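Long-range contacts in mandelate racemase/muconate lactonizing enzyme family protein (Sorangium cellulosum, PDB 3S5S), which belongs to the enolase superfamily, whose members combine an N-terminal alpha/beta capping domain with a C-terminal modified alpha/beta barrel domain: residues 121-129 / 308-316; 332-340 / 351-360. All blocks are in the same frame, centred on the assembly; numbering follows the deposited sequence.

How the interactions relate
Interactions 1 and 2 follow one another along the chain, and their centres lie about 14 Å apart. They meet at Gly354, in the beta turn of segment 351-360: its N and O probably form hydrogen bonds with Met121 O (3.1 Å) and Leu123 N (2.8 Å), respectively. Trp124 NE1 is also close to Ile351 O (3.3 Å), at most a weak hydrogen bond. Helix 303-316 serves both contacts, its later turns packing on 121-129 while Leu304 and Thr307 meet the segments of interaction 2. The second subunit reaches interaction 1 but not interaction 2. A sulfate ion, probably from the crystallisation liquor, lies about 5 Å from the side chain of Phe127.

Interaction 1 (121-129 / 308-316); sequences MPLWAFFGG and ASACFAAGL
Phe127 and Gly315 bring the short helix 123-126, closed by a Schellman motif in which Gly128 has positive phi, against helix 303-316 of the barrel domain of this enolase-superfamily fold. Packing is tight along one line of backbone. Gly315 has no side chain to hold the two segments apart, and its CA comes within 3.3 Å of Trp124 O, while Gly315 O lies 3.3 Å from Gly128 C. No hydrogen bond crosses the interface; Gly315 O is satisfied by Ser130. Beside this line, Phe127 points its CG away from its own carbonyl carbon (chi1 -73°), which lays CD2 3.4 Å from Phe312 CA. The two rings form a T-shaped stack with planes at 80°, and Phe312 CD1 stands 4.2 Å above the centre of the Phe127 face. Packing is looser toward Ala308, whose CA is 4.4 Å from Leu123 CD2. Every touching residue is buried, and Arg86 of the second subunit bonds through NE to Phe127 O and packs on Leu316. Trp124 meets Cys311 through CB while its indole leads away, and Cys311 SG lies at the edge of its five-membered ring, 5.4 Å from the centroid.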
loop_
_atom_site.group_PDB
_atom_site.type_symbol
_atom_site.label_atom_id
_atom_site.label_comp_id
_atom_site.label_asym_id
_atom_site.label_seq_id
_atom_site.Cartn_x
_atom_site.Cartn_y
_atom_site.Cartn_z
ATOM N N MET A 121 16.935 -7.267 -7.200
ATOM C CA MET A 121 15.732 -6.493 -7.573
ATOM C C MET A 121 16.033 -5.047 -7.180
ATOM O O MET A 121 16.287 -4.798 -6.016
ATOM C CB MET A 121 14.499 -6.991 -6.804
ATOM C CG MET A 121 13.149 -6.334 -7.280
ATOM S SD MET A 121 11.749 -6.819 -6.273
ATOM C CE MET A 121 11.657 -8.518 -6.773
ATOM N N PRO A 122 16.072 -4.108 -8.151
ATOM C CA PRO A 122 16.154 -2.691 -7.739
ATOM C C PRO A 122 14.920 -2.272 -6.901
ATOM O O PRO A 122 13.803 -2.772 -7.128
ATOM C CB PRO A 122 16.155 -1.906 -9.071
ATOM C CG PRO A 122 15.902 -2.916 -10.164
ATOM C CD PRO A 122 15.775 -4.293 -9.582
ATOM N N LEU A 123 15.124 -1.352 -5.958
ATOM C CA LEU A 123 14.061 -0.926 -5.036
ATOM C C LEU A 123 12.904 -0.205 -5.771
ATOM O O LEU A 123 11.736 -0.333 -5.363
ATOM C CB LEU A 123 14.639 -0.059 -3.918
ATOM C CG LEU A 123 13.776 0.284 -2.690
ATOM C CD1 LEU A 123 13.334 -1.032 -1.961
ATOM C CD2 LEU A 123 14.497 1.281 -1.726
ATOM N N TRP A 124 13.223 0.519 -6.851
ATOM C CA TRP A 124 12.204 1.189 -7.656
ATOM C C TRP A 124 11.267 0.167 -8.326
ATOM O O TRP A 124 10.059 0.453 -8.547
ATOM C CB TRP A 124 12.815 2.182 -8.704
ATOM C CG TRP A 124 13.895 1.590 -9.637
ATOM C CD1 TRP A 124 15.235 1.696 -9.481
ATOM C CD2 TRP A 124 13.690 0.847 -10.851
ATOM N NE1 TRP A 124 15.882 1.040 -10.488
ATOM C CE2 TRP A 124 14.960 0.506 -11.345
ATOM C CE3 TRP A 124 12.548 0.436 -11.560
ATOM C CZ2 TRP A 124 15.149 -0.225 -12.534
ATOM C CZ3 TRP A 124 12.712 -0.314 -12.724
ATOM C CH2 TRP A 124 14.017 -0.641 -13.199
ATOM N N ALA A 125 11.803 -1.014 -8.637
ATOM C CA ALA A 125 11.012 -2.126 -9.174
ATOM C C ALA A 125 10.152 -2.733 -8.101
ATOM O O ALA A 125 8.970 -2.986 -8.305
ATOM C CB ALA A 125 11.935 -3.228 -9.762
ATOM N N PHE A 126 10.756 -2.979 -6.952
ATOM C CA PHE A 126 9.996 -3.430 -5.785
ATOM C C PHE A 126 8.746 -2.503 -5.536
ATOM O O PHE A 126 7.628 -2.990 -5.413
ATOM C CB PHE A 126 10.907 -3.524 -4.579
ATOM C CG PHE A 126 10.204 -3.995 -3.314
ATOM C CD1 PHE A 126 10.034 -5.359 -3.058
ATOM C CD2 PHE A 126 9.726 -3.075 -2.386
ATOM C CE1 PHE A 126 9.389 -5.778 -1.905
ATOM C CE2 PHE A 126 9.091 -3.490 -1.236
ATOM C CZ PHE A 126 8.930 -4.826 -0.969
ATOM N N PHE A 127 8.947 -1.191 -5.574
ATOM C CA PHE A 127 7.885 -0.213 -5.356
ATOM C C PHE A 127 6.864 -0.093 -6.524
ATOM O O PHE A 127 5.817 0.494 -6.348
ATOM C CB PHE A 127 8.480 1.171 -4.958
ATOM C CG PHE A 127 9.037 1.220 -3.544
ATOM C CD1 PHE A 127 8.326 0.648 -2.464
ATOM C CD2 PHE A 127 10.240 1.848 -3.277
ATOM C CE1 PHE A 127 8.855 0.683 -1.148
ATOM C CE2 PHE A 127 10.752 1.938 -1.917
ATOM C CZ PHE A 127 10.046 1.346 -0.876
ATOM N N GLY A 128 7.148 -0.672 -7.684
ATOM C CA GLY A 128 6.163 -0.643 -8.755
ATOM C C GLY A 128 6.753 -0.421 -10.142
ATOM O O GLY A 128 6.140 -0.811 -11.147
ATOM N N GLY A 129 7.937 0.197 -10.197
ATOM C CA GLY A 129 8.664 0.490 -11.438
ATOM C C GLY A 129 7.963 1.382 -12.441
ATOM O O GLY A 129 8.129 1.168 -13.618
ATOM N N ALA A 308 16.437 6.363 -1.666
ATOM C CA ALA A 308 15.295 5.566 -1.219
ATOM C C ALA A 308 13.963 6.244 -1.586
ATOM O O ALA A 308 13.071 5.601 -2.104
ATOM C CB ALA A 308 15.373 5.306 0.299
ATOM N N SER A 309 13.831 7.530 -1.290
ATOM C CA SER A 309 12.662 8.323 -1.684
ATOM C C SER A 309 12.410 8.391 -3.178
ATOM O O SER A 309 11.268 8.335 -3.606
ATOM C CB SER A 309 12.797 9.742 -1.172
ATOM O OG SER A 309 12.638 9.747 0.252
ATOM N N ALA A 310 13.461 8.513 -3.991
ATOM C CA ALA A 310 13.247 8.632 -5.422
ATOM C C ALA A 310 12.748 7.281 -5.942
ATOM O O ALA A 310 11.813 7.243 -6.731
ATOM C CB ALA A 310 14.470 9.105 -6.111
ATOM N N CYS A 311 13.294 6.175 -5.430
ATOM C CA CYS A 311 12.853 4.821 -5.803
ATOM C C CYS A 311 11.384 4.674 -5.475
ATOM O O CYS A 311 10.625 4.109 -6.261
ATOM C CB CYS A 311 13.620 3.766 -5.022
ATOM S SG CYS A 311 15.304 3.525 -5.566
ATOM N N PHE A 312 11.002 5.198 -4.308
ATOM C CA PHE A 312 9.623 5.145 -3.836
ATOM C C PHE A 312 8.702 5.927 -4.801
ATOM O O PHE A 312 7.809 5.329 -5.440
ATOM C CB PHE A 312 9.561 5.631 -2.352
ATOM C CG PHE A 312 8.166 5.853 -1.793
ATOM C CD1 PHE A 312 7.508 4.855 -1.107
ATOM C CD2 PHE A 312 7.530 7.105 -1.902
ATOM C CE1 PHE A 312 6.197 5.056 -0.533
ATOM C CE2 PHE A 312 6.222 7.341 -1.353
ATOM C CZ PHE A 312 5.560 6.287 -0.648
ATOM N N ALA A 313 8.922 7.247 -4.903
ATOM C CA ALA A 313 8.125 8.116 -5.791
ATOM C C ALA A 313 8.123 7.616 -7.269
ATOM O O ALA A 313 7.046 7.447 -7.842
ATOM C CB ALA A 313 8.601 9.505 -5.726
ATOM N N ALA A 314 9.298 7.369 -7.880
ATOM C CA ALA A 314 9.294 6.909 -9.291
ATOM C C ALA A 314 8.703 5.492 -9.486
ATOM O O ALA A 314 8.144 5.203 -10.519
ATOM C CB ALA A 314 10.734 6.993 -9.940
ATOM N N GLY A 315 8.871 4.605 -8.508
ATOM C CA GLY A 315 8.285 3.259 -8.562
ATOM C C GLY A 315 6.781 3.326 -8.514
ATOM O O GLY A 315 6.095 2.701 -9.344
ATOM N N LEU A 316 6.269 4.144 -7.607
ATOM C CA LEU A 316 4.838 4.290 -7.449
ATOM C C LEU A 316 4.151 4.971 -8.634
ATOM O O LEU A 316 3.073 4.541 -9.036
ATOM C CB LEU A 316 4.480 5.020 -6.154
ATOM C CG LEU A 316 4.644 4.287 -4.847
ATOM C CD1 LEU A 316 4.458 5.272 -3.688
ATOM C CD2 LEU A 316 3.654 3.136 -4.772
#

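Interaction 2 (332-340 / 351-360); sequences ENPFDGGFV and IRAGHGVTPQ
Phe335 lays its ring obliquely against Val357, with CD1 3.6 Å from Val357 CG1. The two methyls of Val357 divide the work: CG1, anti to the backbone N (chi1 -179°), takes the phenyl ring, while CG2 packs 3.6 Å from Gly338 CA, where the absence of a side chain lets the methyl close in on the backbone. Further along, Ile351 brings CD1 to 3.8 Å from Gly338 C.

The segments are joined as a short antiparallel two-stranded sheet. Asp336 and Thr358 form its hydrogen-bonded pair, Asp336 N donating to Thr358 O at 2.9 Å and Thr358 N to Asp336 O at 3.1 Å; Phe335 and Pro359 are the adjacent non-hydrogen-bonded pair. A weak bond from Gln360 N to Pro334 O continues the ladder. A side-chain hydrogen bond is added: the extended Gln360 crosses Asp336 at about a right angle, and its NE2 donates to Asp336 OD1 (2.9 Å) from well above the carboxylate plane, the amide and carboxylate planes being turned 46° apart. Asn333 OD1 accepts from Phe335 N, an Asx turn just before strand 335-336.

At the other end, a type II' turn runs from Ala353 to Gly356. His355 ND1 accepts from Val357 N in the plane of its ring, while NE2 bonds to Phe49 O. The two-stranded sheet lies between helix 303-316 and the antiparallel sheet that holds strands 7-25 and 47-52: Phe335 packs on Leu304 of the helix and on Leu15 of strand 7-25, and Thr358 and Pro359 rest on Phe49 of strand 47-52.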
loop_
_atom_site.group_PDB
_atom_site.type_symbol
_atom_site.label_atom_id
_atom_site.label_comp_id
_atom_site.label_asym_id
_atom_site.label_seq_id
_atom_site.Cartn_x
_atom_site.Cartn_y
_atom_site.Cartn_z
ATOM N N GLU A 332 29.782 17.240 1.568
ATOM C CA GLU A 332 30.418 15.961 1.254
ATOM C C GLU A 332 29.370 14.954 0.903
ATOM O O GLU A 332 28.202 15.130 1.205
ATOM C CB GLU A 332 31.161 15.397 2.462
ATOM C CG GLU A 332 32.493 15.958 2.666
ATOM C CD GLU A 332 32.828 16.128 4.145
ATOM O OE1 GLU A 332 32.303 15.345 4.991
ATOM O OE2 GLU A 332 33.625 17.062 4.436
ATOM N N ASN A 333 29.821 13.870 0.303
ATOM C CA ASN A 333 28.990 12.729 -0.028
ATOM C C ASN A 333 29.778 11.526 0.423
ATOM O O ASN A 333 30.706 11.089 -0.287
ATOM C CB ASN A 333 28.728 12.647 -1.539
ATOM C CG ASN A 333 27.909 11.416 -1.914
ATOM O OD1 ASN A 333 27.679 10.552 -1.081
ATOM N ND2 ASN A 333 27.457 11.337 -3.154
ATOM N N PRO A 334 29.457 10.996 1.606
ATOM C CA PRO A 334 30.222 9.826 2.086
ATOM C C PRO A 334 29.748 8.479 1.496
ATOM O O PRO A 334 30.085 7.428 2.044
ATOM C CB PRO A 334 29.980 9.841 3.599
ATOM C CG PRO A 334 28.653 10.465 3.759
ATOM C CD PRO A 334 28.532 11.510 2.630
ATOM N N PHE A 335 28.977 8.511 0.404
ATOM C CA PHE A 335 28.399 7.294 -0.212
ATOM C C PHE A 335 28.751 7.114 -1.694
ATOM O O PHE A 335 28.959 8.081 -2.392
ATOM C CB PHE A 335 26.873 7.359 -0.138
ATOM C CG PHE A 335 26.320 7.351 1.255
ATOM C CD1 PHE A 335 26.305 6.171 2.009
ATOM C CD2 PHE A 335 25.816 8.511 1.816
ATOM C CE1 PHE A 335 25.782 6.145 3.292
ATOM C CE2 PHE A 335 25.272 8.495 3.094
ATOM C CZ PHE A 335 25.250 7.304 3.844
ATOM N N ASP A 336 28.795 5.867 -2.150
ATOM C CA ASP A 336 28.899 5.519 -3.575
ATOM C C ASP A 336 27.521 5.104 -3.983
ATOM O O ASP A 336 26.775 4.654 -3.111
ATOM C CB ASP A 336 29.837 4.320 -3.785
ATOM C CG ASP A 336 31.288 4.644 -3.416
ATOM O OD1 ASP A 336 31.810 5.740 -3.862
ATOM O OD2 ASP A 336 31.899 3.790 -2.697
ATOM N N GLY A 337 27.202 5.229 -5.282
ATOM C CA GLY A 337 25.946 4.729 -5.843
ATOM C C GLY A 337 24.717 5.587 -5.556
ATOM O O GLY A 337 24.820 6.679 -4.991
ATOM N N GLY A 338 23.544 5.102 -5.947
ATOM C CA GLY A 338 22.354 5.911 -5.846
ATOM C C GLY A 338 21.989 6.533 -7.175
ATOM O O GLY A 338 22.546 6.174 -8.222
ATOM N N PHE A 339 21.062 7.482 -7.132
ATOM C CA PHE A 339 20.621 8.157 -8.312
ATOM C C PHE A 339 21.776 8.965 -8.886
ATOM O O PHE A 339 22.702 9.331 -8.173
ATOM C CB PHE A 339 19.446 9.097 -8.010
ATOM C CG PHE A 339 19.756 10.190 -6.991
ATOM C CD1 PHE A 339 18.850 10.477 -5.990
ATOM C CD2 PHE A 339 20.911 10.954 -7.080
ATOM C CE1 PHE A 339 19.111 11.505 -5.052
ATOM C CE2 PHE A 339 21.202 11.961 -6.159
ATOM C CZ PHE A 339 20.320 12.231 -5.140
ATOM N N VAL A 340 21.690 9.238 -10.184
ATOM C CA VAL A 340 22.630 10.083 -10.865
ATOM C C VAL A 340 21.884 11.403 -11.028
ATOM O O VAL A 340 20.703 11.399 -11.390
ATOM C CB VAL A 340 22.998 9.416 -12.226
ATOM C CG1 VAL A 340 23.739 10.352 -13.143
ATOM C CG2 VAL A 340 23.771 8.083 -11.967
ATOM N N ILE A 351 20.658 1.780 -10.920
ATOM C CA ILE A 351 20.425 1.077 -9.682
ATOM C C ILE A 351 19.890 -0.276 -10.068
ATOM O O ILE A 351 18.844 -0.393 -10.747
ATOM C CB ILE A 351 19.430 1.823 -8.806
ATOM C CG1 ILE A 351 20.064 3.137 -8.365
ATOM C CG2 ILE A 351 18.993 0.945 -7.599
ATOM C CD1 ILE A 351 19.082 4.107 -7.774
ATOM N N ARG A 352 20.639 -1.292 -9.687
ATOM C CA ARG A 352 20.399 -2.638 -10.158
ATOM C C ARG A 352 19.875 -3.553 -9.031
ATOM O O ARG A 352 19.330 -4.602 -9.311
ATOM C CB ARG A 352 21.715 -3.220 -10.697
ATOM C CG ARG A 352 22.333 -2.484 -11.929
ATOM C CD ARG A 352 23.067 -3.493 -12.886
ATOM N NE ARG A 352 24.099 -4.299 -12.195
ATOM C CZ ARG A 352 24.198 -5.641 -12.218
ATOM N NH1 ARG A 352 25.189 -6.249 -11.551
ATOM N NH2 ARG A 352 23.333 -6.393 -12.915
ATOM N N ALA A 353 20.078 -3.157 -7.774
ATOM C CA ALA A 353 19.825 -4.010 -6.629
ATOM C C ALA A 353 19.702 -3.160 -5.344
ATOM O O ALA A 353 20.567 -2.326 -5.074
ATOM C CB ALA A 353 20.928 -5.061 -6.492
ATOM N N GLY A 354 18.635 -3.372 -4.574
ATOM C CA GLY A 354 18.321 -2.497 -3.437
ATOM C C GLY A 354 18.182 -1.032 -3.914
ATOM O O GLY A 354 17.697 -0.769 -5.032
ATOM N N HIS A 355 18.622 -0.093 -3.072
ATOM C CA HIS A 355 18.723 1.294 -3.494
ATOM C C HIS A 355 20.055 1.667 -4.126
ATOM O O HIS A 355 20.213 2.821 -4.519
ATOM C CB HIS A 355 18.383 2.269 -2.360
ATOM C CG HIS A 355 19.116 2.013 -1.094
ATOM N ND1 HIS A 355 20.496 1.932 -1.043
ATOM C CD2 HIS A 355 18.671 1.853 0.180
ATOM C CE1 HIS A 355 20.863 1.719 0.216
ATOM N NE2 HIS A 355 19.780 1.688 0.977
ATOM N N GLY A 356 20.995 0.706 -4.246
ATOM C CA GLY A 356 22.318 0.943 -4.899
ATOM C C GLY A 356 23.332 1.781 -4.130
ATOM O O GLY A 356 24.435 2.076 -4.631
ATOM N N VAL A 357 22.992 2.177 -2.904
ATOM C CA VAL A 357 23.898 3.034 -2.130
ATOM C C VAL A 357 24.733 2.218 -1.102
ATOM O O VAL A 357 24.192 1.457 -0.310
ATOM C CB VAL A 357 23.089 4.174 -1.418
ATOM C CG1 VAL A 357 23.987 5.124 -0.601
ATOM C CG2 VAL A 357 22.263 4.912 -2.430
ATOM N N THR A 358 26.037 2.436 -1.099
ATOM C CA THR A 358 26.944 1.831 -0.147
ATOM C C THR A 358 27.844 2.897 0.492
ATOM O O THR A 358 28.247 3.901 -0.149
ATOM C CB THR A 358 27.847 0.726 -0.799
ATOM O OG1 THR A 358 27.037 -0.198 -1.493
ATOM C CG2 THR A 358 28.588 -0.142 0.283
ATOM N N PRO A 359 28.214 2.670 1.756
ATOM C CA PRO A 359 29.212 3.601 2.268
ATOM C C PRO A 359 30.603 3.358 1.653
ATOM O O PRO A 359 30.913 2.253 1.212
ATOM C CB PRO A 359 29.180 3.366 3.785
ATOM C CG PRO A 359 28.451 2.075 4.010
ATOM C CD PRO A 359 27.623 1.791 2.784
ATOM N N GLN A 360 31.408 4.406 1.574
ATOM C CA GLN A 360 32.794 4.318 1.094
ATOM C C GLN A 360 33.768 3.826 2.163
ATOM O O GLN A 360 33.454 3.847 3.359
ATOM C CB GLN A 360 33.260 5.688 0.588
ATOM C CG GLN A 360 32.306 6.343 -0.394
ATOM C CD GLN A 360 32.833 7.687 -0.878
ATOM O OE1 GLN A 360 33.464 8.433 -0.119
ATOM N NE2 GLN A 360 32.593 7.994 -2.150
#